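Local coordinates for protein carboxypeptidase 1 (Deinococcus radiodurans str. R1, PDB 5GIV) that probably removes amino acids one at a time from the C-terminus of peptides, with broad specificity, as a zinc-dependent M32 metallocarboxypeptidase, at residues 381-389 and 399-410. Residues are numbered along the deposited sequence; the frame is centred on the assembly and turned at random.
Sequences LADAWHAAY and SDVDGALQDVHW
The indole of Trp385 lies with one face against the backbone of Gly403 and Ala404. This packs helix 381-393 of the mostly helical M32 carboxypeptidase fold against the loop that leads on to helix 420-439, away from the zinc site. CA of Ala404 sits 3.8 Å from the centroid of the six-membered ring and 22° off its normal, a CH-pi contact. Over the same face, Gly403 O stands 3.1 Å above the plane, near the rim. Here the loop makes a type I beta turn from Gly403 to Gln406. CB of Trp385 points toward the loop, and with CG anti to the backbone N (chi1 -180°) the indole extends over the turn. At the indole edge, CZ3 of Trp385 meets CZ3 of Trp410 at 3.6 Å, with the two ring planes almost perpendicular. CD2 of Leu381 also touches CZ3 of Trp410. With an alanine here in place of Trp385, the backbone of Gly403 and Ala404 would probably lose its flat cover, and Trp410 its ring neighbour. Helix 357-372 borders the indole through Arg364 and Leu367, and Phe128 packs on Leu381 and Ala382.

The polar links are mostly through water. One water donates to Ala382 O and Asp400 OD1 and accepts from Ala404 N, tying the helix backbone to the loop. His386 adds a weak direct bond from NE2 to Asp400 OD1 at 3.0 Å, bent to 135°. Tyr389 OH is hydrogen-bonded to His360 and Arg364 of helix 357-372. Gln406 NE2 donates to Asp402 O from above the carbonyl plane, bracing the loop internally. A second water, over the centre of the Tyr389 ring, accepts from Trp385 NE1 at 3.0 Å and donates to Asp402 O at 2.7 Å.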
ATOM      1  N   LEU A 381      32.939 -20.118   5.704  1.00 29.97           N
ATOM      2  CA  LEU A 381      31.835 -20.345   4.774  1.00 29.95           C
ATOM      3  C   LEU A 381      32.146 -19.817   3.379  1.00 29.89           C
ATOM      4  O   LEU A 381      31.840 -20.480   2.382  1.00 29.91           O
ATOM      5  CB  LEU A 381      30.551 -19.708   5.311  1.00 29.92           C
ATOM      6  CG  LEU A 381      29.310 -19.826   4.420  1.00 29.91           C
ATOM      7  CD1 LEU A 381      28.928 -21.291   4.163  1.00 29.98           C
ATOM      8  CD2 LEU A 381      28.150 -19.077   5.043  1.00 29.86           C
ATOM      9  N   ALA A 382      32.747 -18.628   3.280  1.00 25.88           N
ATOM     10  CA  ALA A 382      33.018 -18.053   1.965  1.00 25.80           C
ATOM     11  C   ALA A 382      33.863 -18.996   1.128  1.00 25.84           C
ATOM     12  O   ALA A 382      33.572 -19.229  -0.051  1.00 25.82           O
ATOM     13  CB  ALA A 382      33.710 -16.693   2.108  1.00 25.73           C
ATOM     14  N   ASP A 383      34.916 -19.557   1.731  1.00 31.40           N
ATOM     15  CA  ASP A 383      35.788 -20.481   1.013  1.00 31.46           C
ATOM     16  C   ASP A 383      35.078 -21.793   0.694  1.00 31.55           C
ATOM     17  O   ASP A 383      35.219 -22.321  -0.415  1.00 31.60           O
ATOM     18  CB  ASP A 383      37.063 -20.714   1.822  1.00 31.51           C
ATOM     19  CG  ASP A 383      37.862 -19.429   2.021  1.00 31.45           C
ATOM     20  OD1 ASP A 383      37.980 -18.650   1.048  1.00 31.36           O
ATOM     21  OD2 ASP A 383      38.345 -19.175   3.152  1.00 31.48           O
ATOM     22  N   ALA A 384      34.324 -22.346   1.650  1.00 26.75           N
ATOM     23  CA  ALA A 384      33.611 -23.597   1.391  1.00 26.84           C
ATOM     24  C   ALA A 384      32.576 -23.423   0.284  1.00 26.81           C
ATOM     25  O   ALA A 384      32.368 -24.335  -0.529  1.00 26.90           O
ATOM     26  CB  ALA A 384      32.945 -24.104   2.669  1.00 26.88           C
ATOM     27  N   TRP A 385      31.925 -22.254   0.239  1.00 17.44           N
ATOM     28  CA  TRP A 385      30.954 -21.960  -0.811  1.00 17.40           C
ATOM     29  C   TRP A 385      31.607 -22.012  -2.188  1.00 17.40           C
ATOM     30  O   TRP A 385      31.117 -22.700  -3.094  1.00 17.46           O
ATOM     31  CB  TRP A 385      30.317 -20.587  -0.556  1.00 17.31           C
ATOM     32  CG  TRP A 385      29.274 -20.154  -1.583  1.00 17.28           C
ATOM     33  CD1 TRP A 385      29.500 -19.801  -2.886  1.00 17.26           C
ATOM     34  CD2 TRP A 385      27.863 -19.979  -1.362  1.00 17.28           C
ATOM     35  NE1 TRP A 385      28.317 -19.442  -3.491  1.00 17.24           N
ATOM     36  CE2 TRP A 385      27.299 -19.543  -2.578  1.00 17.25           C
ATOM     37  CE3 TRP A 385      27.025 -20.157  -0.258  1.00 17.29           C
ATOM     38  CZ2 TRP A 385      25.937 -19.291  -2.722  1.00 17.25           C
ATOM     39  CZ3 TRP A 385      25.671 -19.908  -0.401  1.00 17.29           C
ATOM     40  CH2 TRP A 385      25.141 -19.480  -1.623  1.00 17.27           C
ATOM     41  N   HIS A 386      32.714 -21.282  -2.370  1.00 25.63           N
ATOM     42  CA  HIS A 386      33.426 -21.308  -3.646  1.00 25.63           C
ATOM     43  C   HIS A 386      33.883 -22.719  -4.000  1.00 25.76           C
ATOM     44  O   HIS A 386      33.772 -23.148  -5.154  1.00 25.81           O
ATOM     45  CB  HIS A 386      34.628 -20.359  -3.605  1.00 25.53           C
ATOM     46  CG  HIS A 386      34.262 -18.904  -3.604  1.00 25.42           C
ATOM     47  ND1 HIS A 386      33.286 -18.378  -4.424  1.00 25.38           N
ATOM     48  CD2 HIS A 386      34.751 -17.862  -2.886  1.00 25.35           C
ATOM     49  CE1 HIS A 386      33.184 -17.078  -4.207  1.00 25.31           C
ATOM     50  NE2 HIS A 386      34.061 -16.739  -3.279  1.00 25.28           N
ATOM     51  N   ALA A 387      34.402 -23.459  -3.019  1.00 21.04           N
ATOM     52  CA  ALA A 387      34.831 -24.827  -3.288  1.00 21.16           C
ATOM     53  C   ALA A 387      33.660 -25.687  -3.750  1.00 21.25           C
ATOM     54  O   ALA A 387      33.796 -26.486  -4.683  1.00 21.34           O
ATOM     55  CB  ALA A 387      35.486 -25.424  -2.043  1.00 21.21           C
ATOM     56  N   ALA A 388      32.499 -25.534  -3.110  1.00 17.64           N
ATOM     57  CA  ALA A 388      31.332 -26.318  -3.505  1.00 17.72           C
ATOM     58  C   ALA A 388      30.806 -25.895  -4.875  1.00 17.71           C
ATOM     59  O   ALA A 388      30.266 -26.729  -5.609  1.00 17.81           O
ATOM     60  CB  ALA A 388      30.236 -26.204  -2.449  1.00 17.71           C
ATOM     61  N   TYR A 389      30.912 -24.605  -5.224  1.00 18.68           N
ATOM     62  CA  TYR A 389      30.497 -24.176  -6.558  1.00 18.67           C
ATOM     63  C   TYR A 389      31.429 -24.738  -7.629  1.00 18.75           C
ATOM     64  O   TYR A 389      30.961 -25.202  -8.676  1.00 18.82           O
ATOM     65  CB  TYR A 389      30.413 -22.644  -6.630  1.00 18.51           C
ATOM     66  CG  TYR A 389      28.991 -22.137  -6.559  1.00 18.47           C
ATOM     67  CD1 TYR A 389      28.306 -22.098  -5.353  1.00 18.46           C
ATOM     68  CD2 TYR A 389      28.326 -21.724  -7.700  1.00 18.47           C
ATOM     69  CE1 TYR A 389      26.996 -21.658  -5.291  1.00 18.43           C
ATOM     70  CE2 TYR A 389      27.025 -21.277  -7.649  1.00 18.44           C
ATOM     71  CZ  TYR A 389      26.361 -21.244  -6.448  1.00 18.43           C
ATOM     72  OH  TYR A 389      25.056 -20.802  -6.413  1.00 18.41           O
ATOM     73  N   SER A 399      34.302 -13.089  -6.671  1.00 32.08           N
ATOM     74  CA  SER A 399      34.401 -12.594  -5.313  1.00 32.05           C
ATOM     75  C   SER A 399      33.279 -13.234  -4.500  1.00 32.10           C
ATOM     76  O   SER A 399      32.641 -14.193  -4.944  1.00 32.17           O
ATOM     77  CB  SER A 399      34.346 -11.062  -5.302  1.00 31.99           C
ATOM     78  OG  SER A 399      33.098 -10.600  -5.778  1.00 31.99           O
ATOM     79  N   ASP A 400      33.031 -12.695  -3.307  1.00 24.40           N
ATOM     80  CA  ASP A 400      31.947 -13.182  -2.469  1.00 24.44           C
ATOM     81  C   ASP A 400      30.608 -12.541  -2.796  1.00 24.43           C
ATOM     82  O   ASP A 400      29.581 -13.032  -2.319  1.00 24.48           O
ATOM     83  CB  ASP A 400      32.270 -12.941  -0.990  1.00 24.45           C
ATOM     84  CG  ASP A 400      33.523 -13.656  -0.550  1.00 24.48           C
ATOM     85  OD1 ASP A 400      33.748 -14.792  -0.992  1.00 24.53           O
ATOM     86  OD2 ASP A 400      34.301 -13.083   0.233  1.00 24.47           O
ATOM     87  N   VAL A 401      30.591 -11.470  -3.601  1.00 18.88           N
ATOM     88  CA  VAL A 401      29.331 -10.813  -3.942  1.00 18.88           C
ATOM     89  C   VAL A 401      28.321 -11.832  -4.447  1.00 18.93           C
ATOM     90  O   VAL A 401      27.195 -11.927  -3.942  1.00 18.96           O
ATOM     91  CB  VAL A 401      29.562  -9.705  -4.984  1.00 18.84           C
ATOM     92  CG1 VAL A 401      28.226  -9.148  -5.460  1.00 18.85           C
ATOM     93  CG2 VAL A 401      30.440  -8.590  -4.400  1.00 18.79           C
ATOM     94  N   ASP A 402      28.712 -12.599  -5.463  1.00 25.16           N
ATOM     95  CA  ASP A 402      27.890 -13.662  -6.018  1.00 25.22           C
ATOM     96  C   ASP A 402      28.302 -15.032  -5.497  1.00 25.27           C
ATOM     97  O   ASP A 402      27.868 -16.053  -6.042  1.00 25.33           O
ATOM     98  CB  ASP A 402      27.945 -13.612  -7.541  1.00 25.24           C
ATOM     99  CG  ASP A 402      27.305 -12.343  -8.106  1.00 25.21           C
ATOM    100  OD1 ASP A 402      26.433 -11.758  -7.431  1.00 25.20           O
ATOM    101  OD2 ASP A 402      27.684 -11.927  -9.221  1.00 25.21           O
ATOM    102  N   GLY A 403      29.165 -15.067  -4.475  1.00 17.33           N
ATOM    103  CA  GLY A 403      29.429 -16.261  -3.702  1.00 17.32           C
ATOM    104  C   GLY A 403      28.509 -16.357  -2.503  1.00 17.33           C
ATOM    105  O   GLY A 403      27.286 -16.298  -2.656  1.00 17.33           O
ATOM    106  N   ALA A 404      29.087 -16.497  -1.302  1.00 20.97           N
ATOM    107  CA  ALA A 404      28.314 -16.717  -0.077  1.00 21.00           C
ATOM    108  C   ALA A 404      27.437 -15.531   0.323  1.00 20.96           C
ATOM    109  O   ALA A 404      26.563 -15.696   1.176  1.00 20.98           O
ATOM    110  CB  ALA A 404      29.248 -17.075   1.080  1.00 21.04           C
ATOM    111  N   LEU A 405      27.669 -14.338  -0.226  1.00 17.37           N
ATOM    112  CA  LEU A 405      26.796 -13.192   0.017  1.00 17.40           C
ATOM    113  C   LEU A 405      25.605 -13.150  -0.938  1.00 17.39           C
ATOM    114  O   LEU A 405      24.758 -12.254  -0.819  1.00 17.41           O
ATOM    115  CB  LEU A 405      27.586 -11.882  -0.105  1.00 17.45           C
ATOM    116  CG  LEU A 405      28.741 -11.622   0.869  1.00 17.48           C
ATOM    117  CD1 LEU A 405      29.612 -10.470   0.385  1.00 17.53           C
ATOM    118  CD2 LEU A 405      28.199 -11.307   2.247  1.00 17.50           C
ATOM    119  N   GLN A 406      25.516 -14.111  -1.862  1.00 18.99           N
ATOM    120  CA  GLN A 406      24.575 -14.013  -2.979  1.00 19.00           C
ATOM    121  C   GLN A 406      23.123 -13.981  -2.512  1.00 19.03           C
ATOM    122  O   GLN A 406      22.349 -13.097  -2.908  1.00 19.02           O
ATOM    123  CB  GLN A 406      24.791 -15.174  -3.947  1.00 19.04           C
ATOM    124  CG  GLN A 406      23.661 -15.343  -4.925  1.00 19.07           C
ATOM    125  CD  GLN A 406      23.824 -16.553  -5.822  1.00 19.14           C
ATOM    126  OE1 GLN A 406      22.838 -17.119  -6.282  1.00 19.19           O
ATOM    127  NE2 GLN A 406      25.067 -16.942  -6.098  1.00 19.14           N
ATOM    128  N   ASP A 407      22.724 -14.952  -1.700  1.00 19.23           N
ATOM    129  CA  ASP A 407      21.329 -15.100  -1.317  1.00 19.27           C
ATOM    130  C   ASP A 407      21.063 -14.484   0.054  1.00 19.26           C
ATOM    131  O   ASP A 407      21.923 -14.495   0.942  1.00 19.26           O
ATOM    132  CB  ASP A 407      20.925 -16.578  -1.343  1.00 19.33           C
ATOM    133  CG  ASP A 407      20.481 -17.042  -2.746  1.00 19.36           C
ATOM    134  OD1 ASP A 407      19.718 -16.302  -3.413  1.00 19.35           O
ATOM    135  OD2 ASP A 407      20.903 -18.139  -3.187  1.00 19.40           O
ATOM    136  N   VAL A 408      19.857 -13.927   0.209  1.00 17.97           N
ATOM    137  CA  VAL A 408      19.498 -13.235   1.443  1.00 17.98           C
ATOM    138  C   VAL A 408      19.144 -14.188   2.584  1.00 18.01           C
ATOM    139  O   VAL A 408      19.151 -13.770   3.749  1.00 18.03           O
ATOM    140  CB  VAL A 408      18.309 -12.278   1.218  1.00 17.99           C
ATOM    141  CG1 VAL A 408      17.021 -13.039   1.042  1.00 18.02           C
ATOM    142  CG2 VAL A 408      18.183 -11.305   2.368  1.00 18.01           C
ATOM    143  N   HIS A 409      18.858 -15.459   2.290  1.00 18.42           N
ATOM    144  CA  HIS A 409      18.190 -16.315   3.270  1.00 18.45           C
ATOM    145  C   HIS A 409      18.927 -16.349   4.609  1.00 18.46           C
ATOM    146  O   HIS A 409      18.338 -16.066   5.657  1.00 18.48           O
ATOM    147  CB  HIS A 409      18.010 -17.727   2.701  1.00 18.48           C
ATOM    148  CG  HIS A 409      17.220 -17.764   1.428  1.00 18.49           C
ATOM    149  ND1 HIS A 409      17.578 -17.040   0.308  1.00 18.47           N
ATOM    150  CD2 HIS A 409      16.084 -18.425   1.102  1.00 18.50           C
ATOM    151  CE1 HIS A 409      16.705 -17.267  -0.657  1.00 18.48           C
ATOM    152  NE2 HIS A 409      15.782 -18.095  -0.198  1.00 18.50           N
ATOM    153  N   TRP A 410      20.220 -16.682   4.597  1.00 18.51           N
ATOM    154  CA  TRP A 410      20.962 -16.816   5.851  1.00 18.54           C
ATOM    155  C   TRP A 410      21.216 -15.482   6.550  1.00 18.53           C
ATOM    156  O   TRP A 410      21.686 -15.479   7.694  1.00 18.56           O
ATOM    157  CB  TRP A 410      22.302 -17.507   5.599  1.00 18.55           C
ATOM    158  CG  TRP A 410      22.184 -18.883   5.021  1.00 18.58           C
ATOM    159  CD1 TRP A 410      21.100 -19.717   5.092  1.00 18.61           C
ATOM    160  CD2 TRP A 410      23.183 -19.588   4.274  1.00 18.60           C
ATOM    161  NE1 TRP A 410      21.368 -20.894   4.437  1.00 18.65           N
ATOM    162  CE2 TRP A 410      22.641 -20.841   3.928  1.00 18.65           C
ATOM    163  CE3 TRP A 410      24.487 -19.283   3.869  1.00 18.57           C
ATOM    164  CZ2 TRP A 410      23.353 -21.787   3.190  1.00 18.70           C
ATOM    165  CZ3 TRP A 410      25.193 -20.223   3.143  1.00 18.62           C
ATOM    166  CH2 TRP A 410      24.625 -21.459   2.812  1.00 18.68           C
TER
HETATM  167  O   HOH W   1      31.994 -17.027  -1.103  1.00 17.47           O
HETATM  168  O   HOH W   2      28.689 -18.633  -6.359  1.00 17.22           O